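Local structure of bifunctional GH43-CE protein (Bacteroides eggerthii, 6MLY) at residues Y537-D542 with S573-G578; K547-I552 with T619-I624; Q568-S573 with N776-M781; F728-G733 with E758-V763. The protein probably acts as a xylan 1,4-beta-xylosidase through its family 43 glycoside hydrolase domain and carries a carbohydrate esterase domain on the same chain. One frame throughout, in Å; residues are numbered along the deposited sequence.

In the fold
All four contacts lie in the alpha/beta-hydrolase fold of the esterase part: contacts 2 and 4 are parallel strand pairs of its sheet, centres about 19 Å apart, and contacts 1 and 3 involve the helices that flank it. Helix 563-577 serves contacts 1 and 3, which share S573. L551 CD2 lies 3.7 Å from F570 CD2, joining contact 2 to contact 3, and K780 NZ meets E759 OE2 at 3.2 Å in a salt bridge between contacts 3 and 4. The side chains of I552, F570 and H732 reach toward a probable nucleophile elbow and triad. The bound sodium is about 8 Å from the F728 side chain and about 13 Å from that of I624.

Contact 1. Residues Y537-D542 with S573-G578; sequences YLPDMD and SLLDKG
Y537 starts the contact with its CB, 4.1 Å from CD2 of L575. With CG anti to its own carbonyl carbon (chi1 -59°), the aromatic ring leads off from the helix end and stacks on F567, more than two helical turns before L575. L538 follows with its backbone alone: its carbonyl carbon C sits 3.6 Å from CD2 of L575, while the side chain turns to the other side, toward W519, Y546 and A580. The same methyl of L575 therefore lies along the main chain from Y537 to P539, and it also reaches P539 CD at 4.2 Å. P539 carries the other half of the contact. Its ring sits across the C-terminal turn of the helix, CB 3.6 Å from L575 O and CG 3.6 Å from G578 C. No hydrogen bond crosses; the loop leans on the helix end by van der Waals contact, in part against the helix backbone. That end is a Schellman motif: G578, with a phi of 116°, is the C-prime residue, F579 N returns to L574 O and G578 N makes a weak bond to L575 O. The proline thus packs on the helix terminus just where the chain turns into strand 579-584 of the alpha/beta-hydrolase sheet.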
loop_
_atom_site.group_PDB
_atom_site.type_symbol
_atom_site.label_atom_id
_atom_site.label_comp_id
_atom_site.label_asym_id
_atom_site.label_seq_id
_atom_site.Cartn_x
_atom_site.Cartn_y
_atom_site.Cartn_z
ATOM N N TYR A 537 -0.048 3.077 15.583
ATOM C CA TYR A 537 1.402 2.882 15.499
ATOM C C TYR A 537 1.907 2.248 16.797
ATOM O O TYR A 537 1.670 2.799 17.874
ATOM C CB TYR A 537 2.137 4.215 15.342
ATOM C CG TYR A 537 1.779 5.038 14.132
ATOM C CD1 TYR A 537 0.752 5.969 14.173
ATOM C CD2 TYR A 537 2.498 4.917 12.953
ATOM C CE1 TYR A 537 0.436 6.749 13.070
ATOM C CE2 TYR A 537 2.191 5.680 11.837
ATOM C CZ TYR A 537 1.159 6.601 11.896
ATOM O OH TYR A 537 0.858 7.349 10.794
ATOM N N LEU A 538 2.618 1.117 16.693
ATOM C CA LEU A 538 3.262 0.488 17.858
ATOM C C LEU A 538 4.775 0.677 17.779
ATOM O O LEU A 538 5.329 0.821 16.691
ATOM C CB LEU A 538 2.921 -1.005 17.915
ATOM C CG LEU A 538 1.456 -1.370 17.687
ATOM C CD1 LEU A 538 1.231 -2.859 17.917
ATOM C CD2 LEU A 538 0.531 -0.549 18.568
ATOM N N PRO A 539 5.488 0.670 18.929
ATOM C CA PRO A 539 6.945 0.552 18.932
ATOM C C PRO A 539 7.338 -0.825 18.387
ATOM O O PRO A 539 6.638 -1.801 18.655
ATOM C CB PRO A 539 7.358 0.674 20.405
ATOM C CG PRO A 539 6.128 1.223 21.111
ATOM C CD PRO A 539 4.939 0.774 20.288
ATOM N N ASP A 540 8.451 -0.886 17.648
ATOM C CA ASP A 540 8.881 -2.109 16.976
ATOM C C ASP A 540 9.597 -3.041 17.967
ATOM O O ASP A 540 9.887 -4.183 17.623
ATOM C CB ASP A 540 9.746 -1.795 15.753
ATOM C CG ASP A 540 9.504 -2.730 14.576
ATOM O OD1 ASP A 540 9.312 -3.942 14.814
ATOM O OD2 ASP A 540 9.494 -2.239 13.430
ATOM N N MET A 541 9.883 -2.556 19.186
ATOM C CA MET A 541 10.391 -3.393 20.286
ATOM C C MET A 541 9.286 -4.366 20.727
ATOM O O MET A 541 8.308 -3.941 21.337
ATOM C CB MET A 541 10.824 -2.529 21.478
ATOM N N ASP A 542 9.468 -5.663 20.422
ATOM C CA ASP A 542 8.441 -6.726 20.574
ATOM C C ASP A 542 8.053 -6.899 22.051
ATOM O O ASP A 542 8.846 -7.396 22.852
ATOM C CB ASP A 542 8.935 -8.058 20.001
ATOM N N SER A 573 8.819 10.570 18.853
ATOM C CA SER A 573 9.339 10.776 20.215
ATOM C C SER A 573 8.581 9.907 21.230
ATOM O O SER A 573 9.189 9.346 22.145
ATOM C CB SER A 573 9.301 12.232 20.594
ATOM O OG SER A 573 8.051 12.809 20.249
ATOM N N LEU A 574 7.258 9.805 21.065
ATOM C CA LEU A 574 6.428 8.938 21.908
ATOM C C LEU A 574 6.805 7.467 21.680
ATOM O O LEU A 574 6.863 6.691 22.636
ATOM C CB LEU A 574 4.950 9.173 21.582
ATOM C CG LEU A 574 4.288 10.348 22.294
ATOM C CD1 LEU A 574 2.965 10.702 21.634
ATOM C CD2 LEU A 574 4.080 10.039 23.769
ATOM N N LEU A 575 7.051 7.105 20.411
ATOM C CA LEU A 575 7.317 5.719 19.991
ATOM C C LEU A 575 8.632 5.200 20.592
ATOM O O LEU A 575 8.734 4.009 20.901
ATOM C CB LEU A 575 7.346 5.652 18.459
ATOM C CG LEU A 575 5.978 5.575 17.781
ATOM C CD1 LEU A 575 6.066 5.979 16.317
ATOM C CD2 LEU A 575 5.376 4.184 17.915
ATOM N N ASP A 576 9.626 6.083 20.747
ATOM C CA ASP A 576 10.944 5.717 21.289
ATOM C C ASP A 576 10.845 5.400 22.791
ATOM O O ASP A 576 11.637 4.609 23.309
ATOM C CB ASP A 576 11.974 6.824 21.046
ATOM C CG ASP A 576 12.304 7.075 19.583
ATOM O OD1 ASP A 576 12.594 6.096 18.868
ATOM O OD2 ASP A 576 12.279 8.253 19.172
ATOM N N LYS A 577 9.890 6.031 23.487
ATOM C CA LYS A 577 9.709 5.854 24.934
ATOM C C LYS A 577 9.012 4.518 25.234
ATOM O O LYS A 577 9.159 3.985 26.340
ATOM C CB LYS A 577 8.896 7.012 25.520
ATOM C CG LYS A 577 8.898 7.100 27.042
ATOM C CD LYS A 577 10.257 7.403 27.651
ATOM C CE LYS A 577 10.170 7.731 29.129
ATOM N NZ LYS A 577 11.507 7.927 29.737
ATOM N N GLY A 578 8.246 4.006 24.256
ATOM C CA GLY A 578 7.553 2.708 24.348
ATOM C C GLY A 578 6.033 2.824 24.321
ATOM O O GLY A 578 5.336 1.911 24.785
#

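Contact 2. Residues K547-I552 with T619-I624; sequences KVVVLI and TSFIGI
V548 and V550 pair in parallel with I622 and I624, and V549 with G623 between them. Three backbone hydrogen bonds hold the strands together: V548 N to F621 O (3.0 Å), G623 N to V548 O (2.8 Å) and V550 N to G623 O (3.0 Å). CA-H...O contacts fill in between, such as I622 CA to V548 O.

The apolar contacts divide between the two faces. On the face of V548, V550, I622 and I624, the side chains of V550 and I624 run side by side in the same direction, V550 CB 3.8 Å from I624 CG1. I624 CD1 goes on to meet I552 CD1 at 4.1 Å. V548 CB rests against I622 CG1, and helix 596-610 packs on this side through R609 and V601. On the other face, G623 brings no side chain, and V549 CG2 reaches the edge of the F621 ring, 4.1 Å from CE2. The ring gets there with CG anti to the backbone N (chi1 -176°), and F785 of helix 775-789 touches both residues.

Polar ends gather where the strands begin. The aliphatic chain of K547 crosses F621 at about a right angle, CD 3.9 Å from F621 CB, and its NZ goes to A789 O. S620 OG bonds instead to D618.

Backbone bonds fix the register of these two central strands, then, while beta-branched residues line one face and V549 and the F621 ring lie on the other beside G623; the charge is kept to the margin, where the K547 hydrocarbon packs against F621 CB.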
loop_
_atom_site.group_PDB
_atom_site.type_symbol
_atom_site.label_atom_id
_atom_site.label_comp_id
_atom_site.label_asym_id
_atom_site.label_seq_id
_atom_site.Cartn_x
_atom_site.Cartn_y
_atom_site.Cartn_z
ATOM N N LYS A 547 1.085 0.839 26.135
ATOM C CA LYS A 547 0.210 1.860 26.683
ATOM C C LYS A 547 0.009 2.913 25.590
ATOM O O LYS A 547 0.892 3.118 24.757
ATOM C CB LYS A 547 0.797 2.381 27.997
ATOM C CG LYS A 547 1.335 1.274 28.895
ATOM C CD LYS A 547 1.160 1.496 30.371
ATOM C CE LYS A 547 1.446 0.242 31.168
ATOM N NZ LYS A 547 1.082 0.398 32.594
ATOM N N VAL A 548 -1.177 3.531 25.573
ATOM C CA VAL A 548 -1.646 4.300 24.421
ATOM C C VAL A 548 -1.468 5.797 24.693
ATOM O O VAL A 548 -1.588 6.244 25.838
ATOM C CB VAL A 548 -3.117 3.974 24.099
ATOM C CG1 VAL A 548 -3.602 4.708 22.859
ATOM C CG2 VAL A 548 -3.344 2.476 23.958
ATOM N N VAL A 549 -1.182 6.556 23.627
ATOM C CA VAL A 549 -1.305 8.014 23.640
ATOM C C VAL A 549 -1.876 8.461 22.287
ATOM O O VAL A 549 -1.351 8.093 21.234
ATOM C CB VAL A 549 0.029 8.719 23.968
ATOM C CG1 VAL A 549 -0.076 10.233 23.820
ATOM C CG2 VAL A 549 0.541 8.357 25.358
ATOM N N VAL A 550 -2.944 9.269 22.357
ATOM C CA VAL A 550 -3.723 9.763 21.216
ATOM C C VAL A 550 -3.174 11.131 20.786
ATOM O O VAL A 550 -2.696 11.894 21.617
ATOM C CB VAL A 550 -5.213 9.864 21.595
ATOM C CG1 VAL A 550 -6.049 10.532 20.513
ATOM C CG2 VAL A 550 -5.785 8.503 21.955
ATOM N N LEU A 551 -3.267 11.429 19.485
ATOM C CA LEU A 551 -2.863 12.720 18.926
ATOM C C LEU A 551 -4.044 13.335 18.165
ATOM O O LEU A 551 -4.566 12.721 17.224
ATOM C CB LEU A 551 -1.678 12.531 17.970
ATOM C CG LEU A 551 -0.551 11.610 18.437
ATOM C CD1 LEU A 551 0.510 11.486 17.353
ATOM C CD2 LEU A 551 0.075 12.116 19.728
ATOM N N ILE A 552 -4.436 14.553 18.558
ATOM C CA ILE A 552 -5.373 15.365 17.784
ATOM C C ILE A 552 -4.603 16.551 17.187
ATOM O O ILE A 552 -3.640 17.040 17.769
ATOM C CB ILE A 552 -6.579 15.803 18.637
ATOM C CG1 ILE A 552 -7.165 14.624 19.421
ATOM C CG2 ILE A 552 -7.632 16.487 17.773
ATOM C CD1 ILE A 552 -8.421 14.948 20.193
ATOM N N THR A 619 -4.823 -0.638 27.535
ATOM C CA THR A 619 -5.683 0.514 27.794
ATOM C C THR A 619 -5.928 0.675 29.301
ATOM O O THR A 619 -6.994 1.137 29.704
ATOM C CB THR A 619 -7.002 0.386 27.027
ATOM O OG1 THR A 619 -7.743 -0.689 27.603
ATOM C CG2 THR A 619 -6.792 0.143 25.549
ATOM N N SER A 620 -4.949 0.273 30.123
ATOM C CA SER A 620 -4.883 0.691 31.513
ATOM C C SER A 620 -4.410 2.151 31.559
ATOM O O SER A 620 -4.664 2.855 32.530
ATOM C CB SER A 620 -3.996 -0.220 32.330
ATOM O OG SER A 620 -2.622 0.006 32.050
ATOM N N PHE A 621 -3.729 2.576 30.486
ATOM C CA PHE A 621 -3.296 3.944 30.276
ATOM C C PHE A 621 -3.603 4.379 28.835
ATOM O O PHE A 621 -3.134 3.758 27.879
ATOM C CB PHE A 621 -1.799 4.070 30.572
ATOM C CG PHE A 621 -1.252 5.474 30.479
ATOM C CD1 PHE A 621 -1.241 6.306 31.589
ATOM C CD2 PHE A 621 -0.745 5.961 29.284
ATOM C CE1 PHE A 621 -0.733 7.593 31.505
ATOM C CE2 PHE A 621 -0.242 7.251 29.202
ATOM C CZ PHE A 621 -0.235 8.064 30.313
ATOM N N ILE A 622 -4.388 5.457 28.703
ATOM C CA ILE A 622 -4.585 6.184 27.444
ATOM C C ILE A 622 -4.317 7.682 27.688
ATOM O O ILE A 622 -5.156 8.393 28.256
ATOM C CB ILE A 622 -6.001 5.940 26.885
ATOM C CG1 ILE A 622 -6.253 4.454 26.604
ATOM C CG2 ILE A 622 -6.246 6.800 25.652
ATOM C CD1 ILE A 622 -7.640 4.137 26.087
ATOM N N GLY A 623 -3.140 8.158 27.262
ATOM C CA GLY A 623 -2.842 9.595 27.220
ATOM C C GLY A 623 -3.505 10.254 26.021
ATOM O O GLY A 623 -4.059 9.566 25.171
ATOM N N ILE A 624 -3.453 11.587 25.951
ATOM C CA ILE A 624 -4.021 12.332 24.825
ATOM C C ILE A 624 -3.404 13.733 24.797
ATOM O O ILE A 624 -3.147 14.321 25.842
ATOM C CB ILE A 624 -5.561 12.387 24.908
ATOM C CG1 ILE A 624 -6.182 12.962 23.631
ATOM C CG2 ILE A 624 -6.016 13.153 26.144
ATOM C CD1 ILE A 624 -7.661 12.683 23.489
#

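Contact 3. Residues Q568-S573 with N776-M781; sequences QVFGKS and NTLKKM
F570 and M781 meet where helix 563-577 crosses helix 775-789, two of the helices that pack on the sheet of this alpha/beta-hydrolase fold. The axes of the two segments cross at -57° and come no closer than 10.7 Å, so the bridging is done by side chains, and no hydrogen bond passes between them.

One element is a Met-aromatic contact. M781 SD stands 4.6 Å from the centroid of the F570 ring, oblique to it at 50° from the ring normal, and its CE methyl comes to 3.6 Å from F570 CD1. The methionine chain is extended as far as SD and bends only at chi3 (73°), which lays the methyl against the ring while the two side chains cross at about a right angle. V569 CG1 lies over the centre of one ring face, and W675 and F773 bring further rings to F570. M781 also reaches V673 and T625, so it faces the sheet as well as the neighbouring helix.

L778 adds van der Waals contact, its CD1 3.9 Å from V569 O, beside a wider pi-type turn at 568-571, and 4.5 Å from F570 CD1.

The polar bonding at the contact itself lies within helix 563-577. F570 O accepts from both the amide and the hydroxyl of S573, and the same hydroxyl also touches hydrocarbon: S573 OG is 3.6 Å from L778 CD2.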
loop_
_atom_site.group_PDB
_atom_site.type_symbol
_atom_site.label_atom_id
_atom_site.label_comp_id
_atom_site.label_asym_id
_atom_site.label_seq_id
_atom_site.Cartn_x
_atom_site.Cartn_y
_atom_site.Cartn_z
ATOM N N GLN A 568 3.830 13.499 12.600
ATOM C CA GLN A 568 5.159 13.999 12.259
ATOM C C GLN A 568 5.710 14.870 13.395
ATOM O O GLN A 568 6.923 14.976 13.542
ATOM C CB GLN A 568 5.117 14.762 10.932
ATOM C CG GLN A 568 4.996 13.843 9.724
ATOM C CD GLN A 568 4.649 14.588 8.460
ATOM O OE1 GLN A 568 5.280 15.582 8.107
ATOM N NE2 GLN A 568 3.637 14.104 7.758
ATOM N N VAL A 569 4.809 15.468 14.188
ATOM C CA VAL A 569 5.156 16.378 15.290
ATOM C C VAL A 569 5.520 15.580 16.552
ATOM O O VAL A 569 6.551 15.853 17.171
ATOM C CB VAL A 569 4.008 17.364 15.582
ATOM C CG1 VAL A 569 4.345 18.290 16.740
ATOM C CG2 VAL A 569 3.624 18.170 14.349
ATOM N N PHE A 570 4.654 14.632 16.939
ATOM C CA PHE A 570 4.784 13.877 18.200
ATOM C C PHE A 570 5.335 12.466 17.948
ATOM O O PHE A 570 6.301 12.055 18.596
ATOM C CB PHE A 570 3.432 13.766 18.912
ATOM C CG PHE A 570 2.720 15.073 19.152
ATOM C CD1 PHE A 570 3.258 16.027 20.005
ATOM C CD2 PHE A 570 1.507 15.345 18.538
ATOM C CE1 PHE A 570 2.600 17.226 20.233
ATOM C CE2 PHE A 570 0.851 16.547 18.766
ATOM C CZ PHE A 570 1.400 17.487 19.611
ATOM N N GLY A 571 4.689 11.749 17.014
ATOM C CA GLY A 571 4.848 10.306 16.747
ATOM C C GLY A 571 6.170 9.713 17.208
ATOM O O GLY A 571 6.199 8.922 18.151
ATOM N N LYS A 572 7.259 10.073 16.520
ATOM C CA LYS A 572 8.572 9.432 16.695
ATOM C C LYS A 572 8.989 9.429 18.175
ATOM O O LYS A 572 9.453 8.407 18.690
ATOM C CB LYS A 572 9.627 10.138 15.838
ATOM N N SER A 573 8.819 10.570 18.853
ATOM C CA SER A 573 9.339 10.776 20.215
ATOM C C SER A 573 8.581 9.907 21.230
ATOM O O SER A 573 9.189 9.346 22.145
ATOM C CB SER A 573 9.301 12.232 20.594
ATOM O OG SER A 573 8.051 12.809 20.249
ATOM N N ASN A 776 13.134 20.369 24.485
ATOM C CA ASN A 776 12.912 20.376 25.931
ATOM C C ASN A 776 11.417 20.206 26.232
ATOM O O ASN A 776 11.047 19.383 27.074
ATOM C CB ASN A 776 13.482 21.643 26.576
ATOM C CG ASN A 776 14.930 21.899 26.204
ATOM O OD1 ASN A 776 15.308 23.030 25.903
ATOM N ND2 ASN A 776 15.750 20.860 26.210
ATOM N N THR A 777 10.573 20.982 25.538
ATOM C CA THR A 777 9.115 20.927 25.709
ATOM C C THR A 777 8.610 19.532 25.323
ATOM O O THR A 777 7.794 18.942 26.035
ATOM C CB THR A 777 8.405 22.039 24.921
ATOM O OG1 THR A 777 9.168 22.380 23.762
ATOM C CG2 THR A 777 8.191 23.291 25.742
ATOM N N LEU A 778 9.116 19.013 24.199
ATOM C CA LEU A 778 8.764 17.678 23.707
ATOM C C LEU A 778 9.122 16.629 24.769
ATOM O O LEU A 778 8.286 15.814 25.139
ATOM C CB LEU A 778 9.499 17.418 22.385
ATOM C CG LEU A 778 8.916 16.326 21.486
ATOM C CD1 LEU A 778 7.609 16.780 20.848
ATOM C CD2 LEU A 778 9.915 15.927 20.411
ATOM N N LYS A 779 10.357 16.691 25.278
ATOM C CA LYS A 779 10.893 15.711 26.233
ATOM C C LYS A 779 10.051 15.685 27.520
ATOM O O LYS A 779 9.926 14.634 28.156
ATOM C CB LYS A 779 12.359 16.025 26.551
ATOM C CG LYS A 779 13.118 14.937 27.304
ATOM C CD LYS A 779 14.096 15.479 28.328
ATOM C CE LYS A 779 14.872 14.400 29.055
ATOM N NZ LYS A 779 14.004 13.585 29.939
ATOM N N LYS A 780 9.484 16.833 27.909
ATOM C CA LYS A 780 8.683 16.917 29.127
ATOM C C LYS A 780 7.335 16.221 28.923
ATOM O O LYS A 780 6.793 15.650 29.864
ATOM C CB LYS A 780 8.501 18.372 29.564
ATOM C CG LYS A 780 9.637 18.908 30.424
ATOM C CD LYS A 780 9.524 20.377 30.710
ATOM C CE LYS A 780 10.622 20.885 31.616
ATOM N NZ LYS A 780 10.407 22.310 31.955
ATOM N N MET A 781 6.805 16.280 27.697
ATOM C CA MET A 781 5.567 15.580 27.334
ATOM C C MET A 781 5.746 14.071 27.553
ATOM O O MET A 781 4.887 13.412 28.145
ATOM C CB MET A 781 5.197 15.832 25.868
ATOM C CG MET A 781 3.876 15.209 25.465
ATOM S SD MET A 781 3.475 15.501 23.734
ATOM C CE MET A 781 4.650 14.397 22.948
#

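Contact 4. Residues F728-G733 with E758-V763; sequences FIVIHG and EEFISV
I731 and I761 are neighbours across the parallel strand pair of a beta-alpha-beta crossover, strand 727-733 leading through helix 741-752 to strand 757-763. Both hold CG1 anti to the carbonyl carbon (chi1 -50° and -57°), which sends their CD1 atoms the same way, 3.9 Å apart. I729 joins this face, its CG2 4.2 Å from I761 CD1 and its CG1 3.8 Å from CB of E758.

Behind these side chains the backbones are tied along their length. E758 N bonds F728 O (2.9 Å), I761 N bonds V730 O (3.0 Å) and H732 N bonds I761 O (3.1 Å). V730 N to E759 O is longer and more bent, and V763 N to H732 O is weak.

Further out, helix 775-789 packs on the isoleucine face through T777 and F784, and its K780 and R787 form salt bridges with E759 and E758. Helix 741-752 covers the face of V730 and F760, where S744 and F747 touch V730 and S748 touches F760. H732 points to that side too, near what may be the esterase triad; its imidazole is held at both nitrogens, ND1 by S744 OG and NE2 by the backbone O of V739.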
loop_
_atom_site.group_PDB
_atom_site.type_symbol
_atom_site.label_atom_id
_atom_site.label_comp_id
_atom_site.label_asym_id
_atom_site.label_seq_id
_atom_site.Cartn_x
_atom_site.Cartn_y
_atom_site.Cartn_z
ATOM N N PHE A 728 -2.744 17.302 34.169
ATOM C CA PHE A 728 -2.565 18.035 32.917
ATOM C C PHE A 728 -1.144 18.597 32.825
ATOM O O PHE A 728 -0.491 18.805 33.831
ATOM C CB PHE A 728 -3.575 19.178 32.816
ATOM C CG PHE A 728 -4.975 18.734 32.488
ATOM C CD1 PHE A 728 -5.790 18.187 33.464
ATOM C CD2 PHE A 728 -5.472 18.848 31.198
ATOM C CE1 PHE A 728 -7.076 17.771 33.159
ATOM C CE2 PHE A 728 -6.754 18.420 30.891
ATOM C CZ PHE A 728 -7.553 17.882 31.871
ATOM N N ILE A 729 -0.685 18.840 31.596
ATOM C CA ILE A 729 0.454 19.708 31.337
ATOM C C ILE A 729 0.057 20.658 30.207
ATOM O O ILE A 729 -0.147 20.217 29.086
ATOM C CB ILE A 729 1.722 18.903 30.991
ATOM C CG1 ILE A 729 2.287 18.195 32.225
ATOM C CG2 ILE A 729 2.765 19.791 30.322
ATOM C CD1 ILE A 729 3.716 17.717 32.075
ATOM N N VAL A 730 -0.059 21.951 30.519
ATOM C CA VAL A 730 -0.395 22.963 29.533
ATOM C C VAL A 730 0.903 23.654 29.111
ATOM O O VAL A 730 1.734 23.959 29.961
ATOM C CB VAL A 730 -1.419 23.971 30.080
ATOM C CG1 VAL A 730 -1.787 25.012 29.034
ATOM C CG2 VAL A 730 -2.666 23.275 30.603
ATOM N N ILE A 731 1.054 23.882 27.799
ATOM C CA ILE A 731 2.257 24.488 27.205
ATOM C C ILE A 731 1.828 25.561 26.194
ATOM O O ILE A 731 0.910 25.334 25.405
ATOM C CB ILE A 731 3.147 23.416 26.544
ATOM C CG1 ILE A 731 3.423 22.238 27.486
ATOM C CG2 ILE A 731 4.433 24.040 26.019
ATOM C CD1 ILE A 731 4.309 21.160 26.893
ATOM N N HIS A 732 2.514 26.711 26.208
ATOM C CA HIS A 732 2.117 27.869 25.405
ATOM C C HIS A 732 3.262 28.879 25.292
ATOM O O HIS A 732 3.885 29.239 26.290
ATOM C CB HIS A 732 0.879 28.555 26.001
ATOM C CG HIS A 732 0.040 29.246 24.982
ATOM N ND1 HIS A 732 -1.319 29.036 24.883
ATOM C CD2 HIS A 732 0.360 30.110 23.996
ATOM C CE1 HIS A 732 -1.802 29.753 23.891
ATOM N NE2 HIS A 732 -0.792 30.419 23.329
ATOM N N GLY A 733 3.497 29.355 24.067
ATOM C CA GLY A 733 4.484 30.387 23.780
ATOM C C GLY A 733 4.005 31.769 24.200
ATOM O O GLY A 733 2.799 32.007 24.313
ATOM N N GLU A 758 -0.114 19.498 36.572
ATOM C CA GLU A 758 1.228 18.980 36.862
ATOM C C GLU A 758 2.260 20.097 36.650
ATOM O O GLU A 758 3.166 20.268 37.464
ATOM C CB GLU A 758 1.544 17.776 35.967
ATOM C CG GLU A 758 3.010 17.355 35.945
ATOM C CD GLU A 758 3.413 16.230 36.886
ATOM O OE1 GLU A 758 2.531 15.684 37.584
ATOM O OE2 GLU A 758 4.616 15.894 36.908
ATOM N N GLU A 759 2.119 20.837 35.543
ATOM C CA GLU A 759 3.108 21.812 35.126
ATOM C C GLU A 759 2.531 22.721 34.036
ATOM O O GLU A 759 1.927 22.241 33.081
ATOM C CB GLU A 759 4.344 21.077 34.611
ATOM C CG GLU A 759 5.588 21.938 34.518
ATOM C CD GLU A 759 6.807 21.178 34.024
ATOM O OE1 GLU A 759 6.679 19.955 33.757
ATOM O OE2 GLU A 759 7.879 21.804 33.898
ATOM N N PHE A 760 2.729 24.037 34.200
ATOM C CA PHE A 760 2.532 25.023 33.137
ATOM C C PHE A 760 3.904 25.418 32.576
ATOM O O PHE A 760 4.813 25.733 33.348
ATOM C CB PHE A 760 1.768 26.245 33.655
ATOM C CG PHE A 760 1.761 27.417 32.706
ATOM C CD1 PHE A 760 1.076 27.352 31.504
ATOM C CD2 PHE A 760 2.451 28.581 33.005
ATOM C CE1 PHE A 760 1.078 28.425 30.627
ATOM C CE2 PHE A 760 2.450 29.655 32.127
ATOM C CZ PHE A 760 1.761 29.577 30.941
ATOM N N ILE A 761 4.039 25.388 31.240
ATOM C CA ILE A 761 5.317 25.651 30.554
ATOM C C ILE A 761 5.163 26.848 29.609
ATOM O O ILE A 761 4.417 26.788 28.640
ATOM C CB ILE A 761 5.818 24.404 29.805
ATOM C CG1 ILE A 761 5.960 23.210 30.752
ATOM C CG2 ILE A 761 7.119 24.708 29.075
ATOM C CD1 ILE A 761 6.359 21.925 30.069
ATOM N N SER A 762 5.917 27.914 29.901
ATOM C CA SER A 762 5.847 29.180 29.193
ATOM C C SER A 762 7.146 29.395 28.405
ATOM O O SER A 762 8.146 29.852 28.965
ATOM C CB SER A 762 5.581 30.301 30.169
ATOM O OG SER A 762 5.126 31.464 29.498
ATOM N N VAL A 763 7.120 29.047 27.111
ATOM C CA VAL A 763 8.286 29.165 26.224
ATOM C C VAL A 763 8.484 30.639 25.863
ATOM O O VAL A 763 7.585 31.260 25.298
ATOM C CB VAL A 763 8.126 28.284 24.966
ATOM C CG1 VAL A 763 9.250 28.495 23.962
ATOM C CG2 VAL A 763 8.016 26.808 25.324
#